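Local coordinates for extracellular solute-binding protein, family 3 (Methylophaga aminisulfidivorans MP, PDB 5SV6) that is of unknown function but has a periplasmic binding protein-like architecture and is probably linked to the methanol dehydrogenase system, at residues A[46-50]-A[103-108]; A[51-55]-A[87-91]. All blocks are in the same frame, centred on the assembly; numbering follows the deposited sequence.

Contact 1: A[46-50]-A[103-108]; sequences TLKVC and QCDVVM
The carbonyl oxygen of Lys48 is gripped by two consecutive backbone N-H groups where the chain at 103-108 swings in beside strand 47-52. Asp105 N meets Lys48 O at 3.0 Å and nearly straight, with the donor tilted 30° from the carbonyl plane, whereas the bond from Val106 N is weak and bent. Two residues on, Cys50 N donates to Val106 O at 2.9 Å, and with the weak bond from Val106 N this pairs Val49 with Val106 as a parallel bridge. A covalent link joins the segments as well: Cys50 and Cys104 form a disulfide with chi3 118°, opened past the usual right angle or so. Cys104 holds SG between its backbone N and carbonyl carbon (chi1 36°), and this torsion turns the sulfur toward Cys50. Lys98, from helix 94-99, lies against both cysteines.

In the bacterial solute-binding protein family 3 fold strands 47-52 and 106-111 are parallel neighbours in a mixed sheet, 103-105 being the loop that leads in; strand 82-87 pairs along the other edge of 47-52, and helix 66-77 packs against Leu47 and Met108 on the face that also bears Val49 and Val106. There Leu47 CD1 touches Val106 CG2 at 3.7 Å, the two side chains crossing at about a right angle, and Val49 CG1 meets CG of the selenomethionine Met108 at 3.8 Å. The disulfide lies on the reverse face, where Val107 CG2 packs against Cys50 CB.

Water joins polar groups at both ends of the contact. One water accepts from Lys48 N and donates to Asp105 OD2 and Thr46 O; the other carboxylate oxygen, OD1, is in a salt bridge with Arg258. A second links Lys48 NZ to Gln103 O, and at the far end a third spans Cys50 O and Met108 N.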
ATOM      1  N   THR A  46      26.034  -6.120  -7.815  1.00 23.35           N
ATOM      2  CA  THR A  46      25.160  -5.218  -7.062  1.00 22.61           C
ATOM      3  C   THR A  46      23.689  -5.391  -7.427  1.00 20.53           C
ATOM      4  O   THR A  46      23.366  -5.818  -8.531  1.00 20.52           O
ATOM      5  CB  THR A  46      25.519  -3.743  -7.297  1.00 20.82           C
ATOM      6  OG1 THR A  46      24.985  -3.323  -8.557  1.00 25.56           O
ATOM      7  CG2 THR A  46      27.027  -3.536  -7.267  1.00 20.68           C
ATOM      8  N   LEU A  47      22.800  -5.053  -6.496  1.00 18.01           N
ATOM      9  CA  LEU A  47      21.366  -5.061  -6.774  1.00 16.27           C
ATOM     10  C   LEU A  47      20.864  -3.626  -6.774  1.00 14.81           C
ATOM     11  O   LEU A  47      20.799  -2.986  -5.722  1.00 15.05           O
ATOM     12  CB  LEU A  47      20.611  -5.874  -5.716  1.00 14.30           C
ATOM     13  CG  LEU A  47      19.130  -6.143  -5.997  1.00 15.45           C
ATOM     14  CD1 LEU A  47      18.964  -7.150  -7.137  1.00 16.66           C
ATOM     15  CD2 LEU A  47      18.391  -6.625  -4.741  1.00 14.52           C
ATOM     16  N   LYS A  48      20.541  -3.105  -7.950  1.00 15.16           N
ATOM     17  CA  LYS A  48      20.080  -1.724  -8.049  1.00 13.87           C
ATOM     18  C   LYS A  48      18.573  -1.653  -7.844  1.00 12.36           C
ATOM     19  O   LYS A  48      17.801  -2.088  -8.699  1.00 13.29           O
ATOM     20  CB  LYS A  48      20.471  -1.105  -9.393  1.00 15.89           C
ATOM     21  CG  LYS A  48      21.972  -1.053  -9.630  1.00 18.94           C
ATOM     22  CD  LYS A  48      22.297  -0.433 -10.986  1.00 22.28           C
ATOM     23  CE  LYS A  48      21.974   1.055 -10.998  1.00 23.37           C
ATOM     24  NZ  LYS A  48      22.590   1.765 -12.165  1.00 29.20           N
ATOM     25  N   VAL A  49      18.169  -1.101  -6.706  1.00 10.93           N
ATOM     26  CA  VAL A  49      16.761  -1.055  -6.322  1.00 10.89           C
ATOM     27  C   VAL A  49      16.200   0.349  -6.503  1.00 10.59           C
ATOM     28  O   VAL A  49      16.695   1.304  -5.894  1.00 10.40           O
ATOM     29  CB  VAL A  49      16.584  -1.494  -4.854  1.00 11.30           C
ATOM     30  CG1 VAL A  49      15.144  -1.261  -4.368  1.00  9.62           C
ATOM     31  CG2 VAL A  49      17.016  -2.956  -4.677  1.00 13.44           C
ATOM     32  N   CYS A  50      15.182   0.465  -7.353  1.00 10.95           N
ATOM     33  CA  CYS A  50      14.439   1.707  -7.532  1.00 11.58           C
ATOM     34  C   CYS A  50      13.631   1.963  -6.257  1.00 11.62           C
ATOM     35  O   CYS A  50      12.844   1.110  -5.850  1.00 12.30           O
ATOM     36  CB  CYS A  50      13.467   1.597  -8.723  1.00 11.46           C
ATOM     37  SG  CYS A  50      14.113   0.847 -10.269  1.00 16.15           S
ATOM     38  N   GLN A 103      17.035   2.688 -15.305  1.00 14.24           N
ATOM     39  CA  GLN A 103      17.769   3.450 -14.294  1.00 14.85           C
ATOM     40  C   GLN A 103      18.078   2.589 -13.080  1.00 14.92           C
ATOM     41  O   GLN A 103      18.862   2.970 -12.212  1.00 17.36           O
ATOM     42  CB  GLN A 103      16.951   4.660 -13.845  1.00 17.49           C
ATOM     43  CG  GLN A 103      16.594   5.625 -14.947  1.00 18.96           C
ATOM     44  CD  GLN A 103      17.806   6.259 -15.573  1.00 24.11           C
ATOM     45  OE1 GLN A 103      18.153   5.966 -16.721  1.00 26.70           O
ATOM     46  NE2 GLN A 103      18.468   7.138 -14.825  1.00 26.29           N
ATOM     47  N   CYS A 104      17.434   1.434 -13.026  1.00 13.95           N
ATOM     48  CA  CYS A 104      17.574   0.481 -11.934  1.00 12.71           C
ATOM     49  C   CYS A 104      16.794  -0.759 -12.345  1.00 14.91           C
ATOM     50  O   CYS A 104      16.103  -0.753 -13.371  1.00 12.93           O
ATOM     51  CB  CYS A 104      17.078   1.048 -10.596  1.00 13.59           C
ATOM     52  SG  CYS A 104      15.634   2.126 -10.689  1.00 17.98           S
ATOM     53  N   ASP A 105      16.913  -1.812 -11.548  1.00 11.76           N
ATOM     54  CA  ASP A 105      16.575  -3.149 -12.007  1.00 13.29           C
ATOM     55  C   ASP A 105      15.474  -3.823 -11.223  1.00 10.42           C
ATOM     56  O   ASP A 105      14.911  -4.799 -11.681  1.00  9.56           O
ATOM     57  CB  ASP A 105      17.825  -4.023 -11.972  1.00 12.22           C
ATOM     58  CG  ASP A 105      18.926  -3.472 -12.849  1.00 16.78           C
ATOM     59  OD1 ASP A 105      18.601  -2.794 -13.854  1.00 18.13           O
ATOM     60  OD2 ASP A 105      20.104  -3.694 -12.521  1.00 16.15           O
ATOM     61  N   VAL A 106      15.157  -3.290 -10.049  1.00 11.87           N
ATOM     62  CA  VAL A 106      14.213  -3.946  -9.149  1.00  8.85           C
ATOM     63  C   VAL A 106      13.262  -2.934  -8.536  1.00  9.46           C
ATOM     64  O   VAL A 106      13.694  -1.875  -8.089  1.00 10.75           O
ATOM     65  CB  VAL A 106      14.968  -4.675  -8.015  1.00 11.37           C
ATOM     66  CG1 VAL A 106      14.006  -5.158  -6.939  1.00 13.09           C
ATOM     67  CG2 VAL A 106      15.785  -5.834  -8.580  1.00 11.63           C
ATOM     68  N   VAL A 107      11.969  -3.252  -8.551  1.00  8.43           N
ATOM     69  CA  VAL A 107      10.989  -2.514  -7.761  1.00  8.75           C
ATOM     70  C   VAL A 107      10.423  -3.427  -6.680  1.00  7.70           C
ATOM     71  O   VAL A 107       9.987  -4.545  -6.963  1.00  7.62           O
ATOM     72  CB  VAL A 107       9.877  -1.908  -8.638  1.00  6.47           C
ATOM     73  CG1 VAL A 107       8.735  -1.379  -7.774  1.00  8.72           C
ATOM     74  CG2 VAL A 107      10.462  -0.774  -9.482  1.00  8.54           C
HETATM   75  N   MSE A 108      10.424  -2.953  -5.437  1.00  8.53           N
HETATM   76  CA  MSE A 108      10.174  -3.844  -4.295  1.00  9.45           C
HETATM   77  C   MSE A 108       8.743  -4.371  -4.143  1.00  9.99           C
HETATM   78  O   MSE A 108       8.548  -5.486  -3.670  1.00 11.14           O
HETATM   79  CB  MSE A 108      10.630  -3.199  -2.979  1.00  9.99           C
HETATM   80  CG  MSE A 108      12.145  -3.015  -2.868  1.00  8.80           C
HETATM   81 SE   MSE A 108      13.152  -4.687  -3.113  1.00 21.49          SE
HETATM   82  CE  MSE A 108      12.422  -5.759  -1.645  1.00  9.32           C
TER
HETATM   83  O   HOH W   1      20.889  -4.728 -10.339  1.00 14.94           O
HETATM   84  O   HOH W   2      20.862   4.540 -12.097  1.00 24.29           O
HETATM   85  O   HOH W   3      10.967  -0.287  -4.661  1.00  9.20           O

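Contact 2: A[51-55]-A[87-91]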
ATOM      1  N   ALA A  51      13.815   3.121  -5.622  1.00 11.80           N
ATOM      2  CA  ALA A  51      13.055   3.425  -4.399  1.00 10.76           C
ATOM      3  C   ALA A  51      12.728   4.893  -4.242  1.00 10.81           C
ATOM      4  O   ALA A  51      13.466   5.767  -4.710  1.00 11.58           O
ATOM      5  CB  ALA A  51      13.785   2.908  -3.139  1.00 10.11           C
ATOM      6  N   ALA A  52      11.616   5.157  -3.563  1.00  9.21           N
ATOM      7  CA  ALA A  52      11.141   6.516  -3.371  1.00 12.15           C
ATOM      8  C   ALA A  52      11.860   7.158  -2.193  1.00 11.25           C
ATOM      9  O   ALA A  52      12.014   6.554  -1.136  1.00  8.60           O
ATOM     10  CB  ALA A  52       9.629   6.522  -3.142  1.00 13.51           C
ATOM     11  N   SER A  53      12.299   8.396  -2.367  1.00 13.39           N
ATOM     12  CA  SER A  53      13.037   9.048  -1.294  1.00 13.36           C
ATOM     13  C   SER A  53      12.121   9.609  -0.190  1.00 14.87           C
ATOM     14  O   SER A  53      12.600  10.032   0.853  1.00 15.35           O
ATOM     15  CB  SER A  53      13.961  10.125  -1.862  1.00 17.28           C
ATOM     16  OG  SER A  53      13.206  11.185  -2.412  1.00 22.27           O
ATOM     17  N   ASP A  54      10.810   9.595  -0.406  1.00 13.12           N
ATOM     18  CA  ASP A  54       9.884  10.162   0.579  1.00 18.25           C
ATOM     19  C   ASP A  54       8.511   9.520   0.468  1.00 17.74           C
ATOM     20  O   ASP A  54       7.550  10.168   0.046  1.00 18.48           O
ATOM     21  CB  ASP A  54       9.752  11.682   0.399  1.00 19.46           C
ATOM     22  CG  ASP A  54       9.058  12.359   1.587  1.00 27.95           C
ATOM     23  OD1 ASP A  54       9.149  11.829   2.716  1.00 28.32           O
ATOM     24  OD2 ASP A  54       8.425  13.420   1.392  1.00 30.17           O
ATOM     25  N   GLU A  55       8.414   8.239   0.809  1.00 13.99           N
ATOM     26  CA  GLU A  55       7.111   7.577   0.759  1.00 15.13           C
ATOM     27  C   GLU A  55       6.952   6.567   1.896  1.00 13.91           C
ATOM     28  O   GLU A  55       6.826   5.369   1.670  1.00 11.29           O
ATOM     29  CB  GLU A  55       6.850   6.927  -0.608  1.00 15.73           C
ATOM     30  CG  GLU A  55       5.465   6.285  -0.712  1.00 18.94           C
ATOM     31  CD  GLU A  55       4.698   6.648  -1.961  1.00 25.10           C
ATOM     32  OE1 GLU A  55       5.072   7.626  -2.648  1.00 25.05           O
ATOM     33  OE2 GLU A  55       3.704   5.942  -2.245  1.00 27.03           O
ATOM     34  N   SER A  87      14.150   8.078  -6.249  1.00 15.45           N
ATOM     35  CA  SER A  87      13.265   8.923  -7.030  1.00 18.66           C
ATOM     36  C   SER A  87      12.608   9.967  -6.143  1.00 20.97           C
ATOM     37  O   SER A  87      12.248   9.691  -4.997  1.00 16.72           O
ATOM     38  CB  SER A  87      12.183   8.094  -7.722  1.00 20.41           C
ATOM     39  OG  SER A  87      11.124   8.930  -8.173  1.00 20.08           O
ATOM     40  N   ASP A  88      12.442  11.170  -6.685  1.00 24.95           N
ATOM     41  CA  ASP A  88      11.814  12.253  -5.951  1.00 20.30           C
ATOM     42  C   ASP A  88      10.317  12.244  -6.171  1.00 21.28           C
ATOM     43  O   ASP A  88       9.586  13.022  -5.564  1.00 23.40           O
ATOM     44  CB  ASP A  88      12.400  13.590  -6.395  1.00 24.79           C
ATOM     45  CG  ASP A  88      13.892  13.638  -6.229  1.00 24.44           C
ATOM     46  OD1 ASP A  88      14.347  13.621  -5.067  1.00 27.91           O
ATOM     47  OD2 ASP A  88      14.607  13.678  -7.253  1.00 26.16           O
ATOM     48  N   LYS A  89       9.869  11.373  -7.063  1.00 19.37           N
ATOM     49  CA  LYS A  89       8.450  11.222  -7.333  1.00 20.26           C
ATOM     50  C   LYS A  89       7.843  10.169  -6.400  1.00 18.35           C
ATOM     51  O   LYS A  89       8.565   9.431  -5.725  1.00 20.55           O
ATOM     52  CB  LYS A  89       8.218  10.827  -8.794  1.00 21.22           C
ATOM     53  CG  LYS A  89       8.803  11.792  -9.831  1.00 26.16           C
ATOM     54  CD  LYS A  89       7.868  12.955 -10.117  1.00 27.38           C
ATOM     55  CE  LYS A  89       6.656  12.530 -10.931  1.00 28.08           C
ATOM     56  NZ  LYS A  89       6.892  12.581 -12.411  1.00 35.20           N
ATOM     57  N   ALA A  90       6.518  10.114  -6.374  1.00 20.31           N
ATOM     58  CA  ALA A  90       5.796   9.131  -5.582  1.00 20.52           C
ATOM     59  C   ALA A  90       6.166   7.734  -6.070  1.00 19.17           C
ATOM     60  O   ALA A  90       6.523   7.568  -7.231  1.00 20.37           O
ATOM     61  CB  ALA A  90       4.304   9.359  -5.722  1.00 19.29           C
ATOM     62  N   ALA A  91       6.072   6.738  -5.192  1.00 19.60           N
ATOM     63  CA  ALA A  91       6.462   5.366  -5.538  1.00 16.36           C
ATOM     64  C   ALA A  91       5.661   4.788  -6.706  1.00 17.87           C
ATOM     65  O   ALA A  91       6.142   3.913  -7.431  1.00 17.96           O
ATOM     66  CB  ALA A  91       6.367   4.445  -4.308  1.00 15.57           C
TER
HETATM   67  O   HOH W   4       9.617  10.120  -2.905  1.00 14.27           O
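Residues 51-53 run parallel to the end of strand 82-87, with Ala52 and Ser87 paired at a CA-CA distance of 4.9 Å. Ser87 N donates to Ala51 O, and Ser87 O receives Ser53 N at 2.9 Å in the carbonyl plane. The same oxygen takes a second bond, from Ser53 OG at 3.1 Å, arriving above that plane; a chi1 of 67° swings the hydroxyl back over its own backbone toward this carbonyl. Two donors from one residue thus hold the last strand carbonyl before the chain turns away.

Ser87 OG accepts from Lys89 N, an ST turn at the start of the loop that leads from strand 82-87 of this solute-binding protein fold to helix 94-99. Farther along, Glu55 reaches across to the loop. Its chain leaves with CG anti to the backbone N (chi1 -177°), then bends at chi2, and OE1 accepts from Ala91 N at 2.9 Å, a nearly straight N-H bond that meets the carboxylate from above its plane. Ala91 CB lies over the same face of the carboxylate, 3.6 Å from Glu55 CD, and also touches Ala52 CB at 4.0 Å. Tyr195 lies against both Glu55 and Ala90.

Strand 47-52 supplies the central element of both contacts, but a different edge of it is used in each. In contact 1 it pairs with strand 106-111 in a largely buried setting, and the chemistry is that of a sheet interior: apolar side chains on both faces, with a covalent crosslink on one of them, and waters bridging backbone and charged side-chain groups at its ends. Contact 2, about 13 Å away between centres, is only partly buried and lies nearer the centre of the chain. There the sheet pairing with 82-87 gives way to loop structure, and small residues, a serine hydroxyl given to a backbone carbonyl and a carboxylate that accepts from a backbone N-H replace the valines and the disulfide.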